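Local coordinates for dual specificity protein phosphatase 12 (Homo sapiens, PDB 4KI9) that removes phosphate from phosphotyrosine as well as phosphoserine and phosphothreonine residues of proteins, the part present here being its catalytic domain, at residues D20-E24 / A25-A29; L2-Q5 / P6-F10; A98-T101 / A102-K106. The protein carries 2 engineered substitutions. All coordinates share one frame; numbering follows the deposited sequence.

Interaction 1: D20-E24 / A25-A29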
# COMPACT_ATOMS: atom_id res chain seq x y z
N ASP A 20 -21.45 -2.52 -1.07
CA ASP A 20 -22.12 -3.81 -0.99
C ASP A 20 -21.12 -4.95 -1.11
O ASP A 20 -21.09 -5.86 -0.29
CB ASP A 20 -23.23 -3.94 -2.03
CG ASP A 20 -24.60 -3.62 -1.47
OD1 ASP A 20 -25.59 -4.24 -1.92
OD2 ASP A 20 -24.69 -2.75 -0.59
N HIS A 21 -20.29 -4.90 -2.15
CA HIS A 21 -19.19 -5.85 -2.31
C HIS A 21 -18.26 -5.77 -1.11
O HIS A 21 -17.64 -6.76 -0.72
CB HIS A 21 -18.41 -5.59 -3.61
CG HIS A 21 -19.07 -6.13 -4.84
ND1 HIS A 21 -20.31 -5.71 -5.27
CD2 HIS A 21 -18.65 -7.06 -5.73
CE1 HIS A 21 -20.63 -6.36 -6.38
NE2 HIS A 21 -19.64 -7.19 -6.68
N LEU A 22 -18.16 -4.58 -0.52
CA LEU A 22 -17.37 -4.39 0.69
C LEU A 22 -17.98 -5.19 1.83
O LEU A 22 -17.29 -5.97 2.50
CB LEU A 22 -17.31 -2.91 1.06
CG LEU A 22 -15.91 -2.30 1.07
CD1 LEU A 22 -15.25 -2.50 -0.28
CD2 LEU A 22 -15.97 -0.83 1.43
N ARG A 23 -19.28 -4.99 2.04
CA ARG A 23 -20.02 -5.70 3.07
C ARG A 23 -19.95 -7.21 2.84
O ARG A 23 -19.78 -7.98 3.78
CB ARG A 23 -21.47 -5.23 3.10
CG ARG A 23 -22.37 -5.99 4.07
CD ARG A 23 -23.82 -6.01 3.59
NE ARG A 23 -24.41 -4.68 3.59
CZ ARG A 23 -25.17 -4.20 2.61
NH1 ARG A 23 -25.43 -4.95 1.54
NH2 ARG A 23 -25.67 -2.98 2.69
N GLU A 24 -20.07 -7.63 1.58
CA GLU A 24 -20.07 -9.04 1.25
C GLU A 24 -18.71 -9.70 1.44
O GLU A 24 -18.62 -10.90 1.72
CB GLU A 24 -20.57 -9.27 -0.18
CG GLU A 24 -22.04 -8.92 -0.38
CD GLU A 24 -22.66 -9.67 -1.54
OE1 GLU A 24 -21.91 -10.37 -2.27
OE2 GLU A 24 -23.89 -9.57 -1.73
N ALA A 25 -17.64 -8.92 1.29
CA ALA A 25 -16.29 -9.40 1.56
C ALA A 25 -15.96 -9.30 3.04
O ALA A 25 -14.91 -9.75 3.51
CB ALA A 25 -15.28 -8.61 0.75
N GLY A 26 -16.88 -8.68 3.78
CA GLY A 26 -16.71 -8.51 5.21
C GLY A 26 -15.55 -7.60 5.55
O GLY A 26 -14.86 -7.81 6.55
N ILE A 27 -15.32 -6.60 4.71
CA ILE A 27 -14.19 -5.69 4.94
C ILE A 27 -14.52 -4.69 6.06
O ILE A 27 -15.54 -4.01 6.00
CB ILE A 27 -13.79 -4.98 3.65
CG1 ILE A 27 -13.10 -5.98 2.72
CG2 ILE A 27 -12.86 -3.78 3.94
CD1 ILE A 27 -12.93 -5.48 1.34
N THR A 28 -13.68 -4.63 7.08
CA THR A 28 -13.91 -3.71 8.19
C THR A 28 -12.68 -2.86 8.48
O THR A 28 -12.64 -2.15 9.49
CB THR A 28 -14.34 -4.42 9.48
OG1 THR A 28 -13.34 -5.36 9.87
CG2 THR A 28 -15.69 -5.13 9.28
N ALA A 29 -11.69 -2.93 7.60
CA ALA A 29 -10.50 -2.08 7.71
C ALA A 29 -10.15 -1.55 6.33
O ALA A 29 -10.00 -2.31 5.38
CB ALA A 29 -9.33 -2.84 8.32
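Leu22 and Ile27 meet where helix 19-25 ends and the chain turns into strand 27-34, and the tight side of the contact is built round the carbonyl of Leu22. Ile27 N gives Leu22 O a nearly straight hydrogen bond of 3.0 Å (170° at the hydrogen), while Ala25 N bonds His21 O at 3.0 Å and reaches Leu22 O only weakly. Beside this polar grip the two side chains slant across each other, Leu22 CD1 lying 4.1 Å from Ile27 CD1. Ile27 carries CG1 beside its own backbone N (chi1 -72°), which sends the branch back toward the helix. Gly26, with positive phi, donates to Arg23 O at 3.0 Å; with the Ile27 bond this makes a Schellman motif, a C-terminal helix stop.

The other side is looser and faces solvent: Asp20, His21, Arg23 and Glu24 are exposed there. Arg23 NH1 forms a salt bridge of 3.2 Å with OD2 of Asp20, itself poorly ordered. On the inner side, Leu22 and Ile27 pack on Met1 and on Leu86 of strand 84-88, and Ala25 and Ile27 rest on Tyr9 of strand 8-11, joining the helix end to the sheet.

Interaction 2: L2-Q5 / P6-F10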
# COMPACT_ATOMS: atom_id res chain seq x y z
N LEU A 2 -10.03 -6.38 -6.03
CA LEU A 2 -9.34 -7.62 -6.37
C LEU A 2 -8.68 -8.23 -5.14
O LEU A 2 -8.02 -7.53 -4.36
CB LEU A 2 -8.28 -7.34 -7.44
CG LEU A 2 -7.90 -8.47 -8.39
CD1 LEU A 2 -7.51 -7.89 -9.74
CD2 LEU A 2 -6.75 -9.28 -7.82
N GLU A 3 -8.83 -9.54 -4.98
CA GLU A 3 -8.29 -10.23 -3.81
C GLU A 3 -6.83 -10.66 -4.00
O GLU A 3 -6.53 -11.38 -4.94
CB GLU A 3 -9.14 -11.45 -3.50
CG GLU A 3 -8.64 -12.27 -2.32
CD GLU A 3 -9.69 -13.25 -1.83
OE1 GLU A 3 -9.45 -13.92 -0.80
OE2 GLU A 3 -10.75 -13.35 -2.48
N VAL A 4 -5.95 -10.23 -3.10
CA VAL A 4 -4.52 -10.50 -3.21
C VAL A 4 -4.18 -11.81 -2.53
O VAL A 4 -3.33 -12.58 -2.98
CB VAL A 4 -3.67 -9.39 -2.53
CG1 VAL A 4 -2.19 -9.68 -2.70
CG2 VAL A 4 -4.01 -8.04 -3.09
N GLN A 5 -4.86 -12.04 -1.41
CA GLN A 5 -4.75 -13.27 -0.65
C GLN A 5 -5.96 -13.23 0.29
O GLN A 5 -6.65 -12.22 0.33
CB GLN A 5 -3.42 -13.33 0.10
CG GLN A 5 -3.08 -12.13 0.96
CD GLN A 5 -1.62 -12.15 1.39
OE1 GLN A 5 -0.73 -12.44 0.59
NE2 GLN A 5 -1.37 -11.87 2.66
N PRO A 6 -6.24 -14.32 1.01
CA PRO A 6 -7.50 -14.26 1.78
C PRO A 6 -7.54 -13.12 2.81
O PRO A 6 -6.60 -12.92 3.58
CB PRO A 6 -7.59 -15.64 2.45
CG PRO A 6 -6.26 -16.30 2.24
CD PRO A 6 -5.65 -15.68 1.02
N GLY A 7 -8.63 -12.35 2.78
CA GLY A 7 -8.81 -11.23 3.69
C GLY A 7 -8.09 -9.95 3.27
O GLY A 7 -8.10 -8.96 4.00
N LEU A 8 -7.47 -9.95 2.10
CA LEU A 8 -6.70 -8.77 1.68
C LEU A 8 -7.03 -8.37 0.24
O LEU A 8 -6.76 -9.12 -0.71
CB LEU A 8 -5.20 -9.03 1.86
CG LEU A 8 -4.20 -7.88 2.07
CD1 LEU A 8 -2.99 -8.05 1.18
CD2 LEU A 8 -4.80 -6.48 1.93
N TYR A 9 -7.59 -7.18 0.08
CA TYR A 9 -8.10 -6.72 -1.21
C TYR A 9 -7.49 -5.38 -1.59
O TYR A 9 -7.10 -4.61 -0.71
CB TYR A 9 -9.63 -6.58 -1.15
CG TYR A 9 -10.39 -7.86 -0.81
CD1 TYR A 9 -10.48 -8.33 0.50
CD2 TYR A 9 -11.04 -8.58 -1.81
CE1 TYR A 9 -11.18 -9.50 0.80
CE2 TYR A 9 -11.74 -9.74 -1.52
CZ TYR A 9 -11.81 -10.20 -0.22
OH TYR A 9 -12.51 -11.34 0.05
N PHE A 10 -7.41 -5.10 -2.89
CA PHE A 10 -7.05 -3.76 -3.34
C PHE A 10 -7.89 -3.34 -4.54
O PHE A 10 -8.44 -4.19 -5.25
CB PHE A 10 -5.54 -3.63 -3.62
CG PHE A 10 -5.12 -4.14 -4.98
CD1 PHE A 10 -4.85 -5.48 -5.18
CD2 PHE A 10 -4.96 -3.26 -6.04
CE1 PHE A 10 -4.45 -5.95 -6.43
CE2 PHE A 10 -4.57 -3.72 -7.30
CZ PHE A 10 -4.31 -5.06 -7.49
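Leu2 and Phe10 form an antiparallel hydrogen-bonded pair in the hairpin of strands 2-5 and 8-11, with Leu2 N to Phe10 O at 2.8 Å and Phe10 N to Leu2 O at 2.9 Å. Glu3 and Tyr9 follow as a non-hydrogen-bonded pair. Two residues, Val4 and Gln5, then sit opposite the single Leu8, a classic beta bulge: Val4 N bonds Leu8 O at 2.8 Å, and Leu8 N bonds Gln5 O at 3.0 Å across the type II turn. Gly7 takes positive phi there.

Among the side chains, Val4 CG2 comes to the edge of the Phe10 ring, 3.4 Å from CD1, the two groups crossing at about a right angle. Phe10 CG stands between its backbone N and carbonyl carbon (chi1 82°), and the ring comes back toward the first strand, where CE1 also meets Leu2 CB. Gln5 CG packs on Leu8 CB at 3.9 Å. With Tyr9 lies Glu3, whose extended chain passes CG over one face of the ring; Glu3 CB is 3.7 Å from Tyr9 CE2, and the carboxylate is turned 36° from the ring plane.

The chemistry therefore divides: Leu2, Val4, Leu8 and Phe10, joined by the polar amide of Gln5, face helices 95-108 and 112-122, whereas the exposed Glu3 meets Tyr9 through its aliphatic chain and keeps its charge at the surface.

Interaction 3: A98-T101 / A102-K106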
# COMPACT_ATOMS: atom_id res chain seq x y z
N ALA A 98 1.56 -0.04 -4.80
CA ALA A 98 2.79 0.12 -4.03
C ALA A 98 2.63 -0.33 -2.56
O ALA A 98 3.49 -1.03 -2.00
CB ALA A 98 3.29 1.56 -4.10
N ILE A 99 1.52 0.06 -1.94
CA ILE A 99 1.29 -0.31 -0.54
C ILE A 99 1.15 -1.82 -0.39
O ILE A 99 1.73 -2.42 0.51
CB ILE A 99 0.02 0.39 0.03
CG1 ILE A 99 0.22 1.90 0.09
CG2 ILE A 99 -0.33 -0.15 1.42
CD1 ILE A 99 1.46 2.34 0.87
N ILE A 100 0.35 -2.44 -1.26
CA ILE A 100 0.19 -3.89 -1.20
C ILE A 100 1.54 -4.59 -1.38
O ILE A 100 1.87 -5.52 -0.63
CB ILE A 100 -0.78 -4.39 -2.29
CG1 ILE A 100 -2.18 -3.88 -2.00
CG2 ILE A 100 -0.78 -5.92 -2.35
CD1 ILE A 100 -2.77 -4.46 -0.72
N THR A 101 2.31 -4.13 -2.36
CA THR A 101 3.62 -4.71 -2.62
C THR A 101 4.51 -4.61 -1.38
O THR A 101 5.16 -5.58 -1.00
CB THR A 101 4.30 -4.06 -3.84
OG1 THR A 101 3.43 -4.15 -4.98
CG2 THR A 101 5.63 -4.77 -4.17
N ALA A 102 4.49 -3.44 -0.73
CA ALA A 102 5.30 -3.26 0.47
C ALA A 102 4.87 -4.25 1.56
O ALA A 102 5.70 -4.82 2.27
CB ALA A 102 5.19 -1.82 0.98
N PHE A 103 3.57 -4.45 1.68
CA PHE A 103 3.06 -5.40 2.67
C PHE A 103 3.53 -6.83 2.39
O PHE A 103 3.95 -7.56 3.28
CB PHE A 103 1.54 -5.36 2.68
CG PHE A 103 0.92 -6.40 3.57
CD1 PHE A 103 0.77 -6.16 4.93
CD2 PHE A 103 0.51 -7.62 3.05
CE1 PHE A 103 0.20 -7.11 5.75
CE2 PHE A 103 -0.04 -8.58 3.86
CZ PHE A 103 -0.21 -8.32 5.21
N LEU A 104 3.42 -7.23 1.13
CA LEU A 104 3.89 -8.54 0.71
C LEU A 104 5.38 -8.66 0.96
O LEU A 104 5.84 -9.66 1.48
CB LEU A 104 3.57 -8.79 -0.76
CG LEU A 104 2.09 -8.94 -1.11
CD1 LEU A 104 1.91 -9.20 -2.61
CD2 LEU A 104 1.44 -10.06 -0.27
N MET A 105 6.14 -7.62 0.60
CA MET A 105 7.58 -7.60 0.85
C MET A 105 7.92 -7.81 2.32
O MET A 105 8.74 -8.67 2.66
CB MET A 105 8.19 -6.27 0.36
CG MET A 105 8.22 -6.11 -1.16
SD MET A 105 8.71 -4.45 -1.66
CE MET A 105 10.37 -4.38 -1.01
N LYS A 106 7.33 -7.02 3.20
CA LYS A 106 7.70 -7.07 4.61
C LYS A 106 7.22 -8.34 5.31
O LYS A 106 8.00 -8.96 6.04
CB LYS A 106 7.21 -5.81 5.35
CG LYS A 106 7.76 -5.70 6.76
CD LYS A 106 7.41 -4.37 7.41
CE LYS A 106 8.24 -4.18 8.68
NZ LYS A 106 8.18 -2.79 9.22
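Met105 bends back along the helix toward Thr101: CG sits beside the backbone N (chi1 -70°), the chain runs on extended to SD, and the last torsion, chi3 63°, turns CE aside. This sets Met105 CG against the carbonyl of Thr101, 3.1 Å from Thr101 O. The sulfur makes the looser part of the contact. Thr101 meets it with CG2, the branch set anti to its own backbone N (chi1 -55° for OG1), and Met105 SD lies 4.0 Å from Thr101 CG2 as the two side chains slant past each other. The same torsion places Thr101 OG1 beside the backbone, where it hydrogen-bonds the carbonyl of Val97 one turn earlier. The buried hydroxyl is thus satisfied within the helix while its methyl is left for packing.

One residue earlier on the helix, Ile100 CG2 is 4.2 Å from Leu104 CD1, an ordinary apolar contact between residues four apart. Leu104 CG also comes close to the carbonyl, 3.5 Å from Ile100 O. The ring of Phe103 leads away from the preceding turn, and its CB is the part near Ile100 O, at 3.3 Å.

Four regular backbone bonds between residues four apart tie the turns together: Ala102 N to Ala98 O, Phe103 N to Ile99 O, Leu104 N to Ile100 O (2.9 Å) and Met105 N to Thr101 O (2.8 Å).

Neighbours cover several flanks: helix 68-80 packs on Ile99 and Phe103, helix 112-122 on Ile100 and Thr101, helix 130-141 on Ala102, and strand 2-5 on Ile100 and Leu104 through Val4 and Gln5. Such a buried central helix, starting at Arg95, the last of the substrate-binding residues His90 to Arg95, is the one that comes directly after the phosphate-binding loop in the protein tyrosine phosphatase fold.

In the fold
Interactions 1 and 2 reach the same mixed sheet and touch through Tyr9: its CD1 is 3.9 Å from Ile27 CD1, and its CZ is 3.9 Å from Ala25 CB. Interaction 2 meets interaction 3 with Gln5 OE1 3.3 Å from Leu104 CD2 and Phe10 CB 3.7 Å from Ile100 CG1. The hairpin thus stands between the other two, whose centres are 21 Å apart. Interactions 2 and 3 lie near the substrate site: side chain to side chain, Phe10 is about 5 Å from Gly92 and Ala98 about 6 Å from Ser94. Ser89, an engineered residue at the predicted nucleophile position, is about 7 Å from Phe10 and about 8 Å from Ile99; interaction 1 lies away from it.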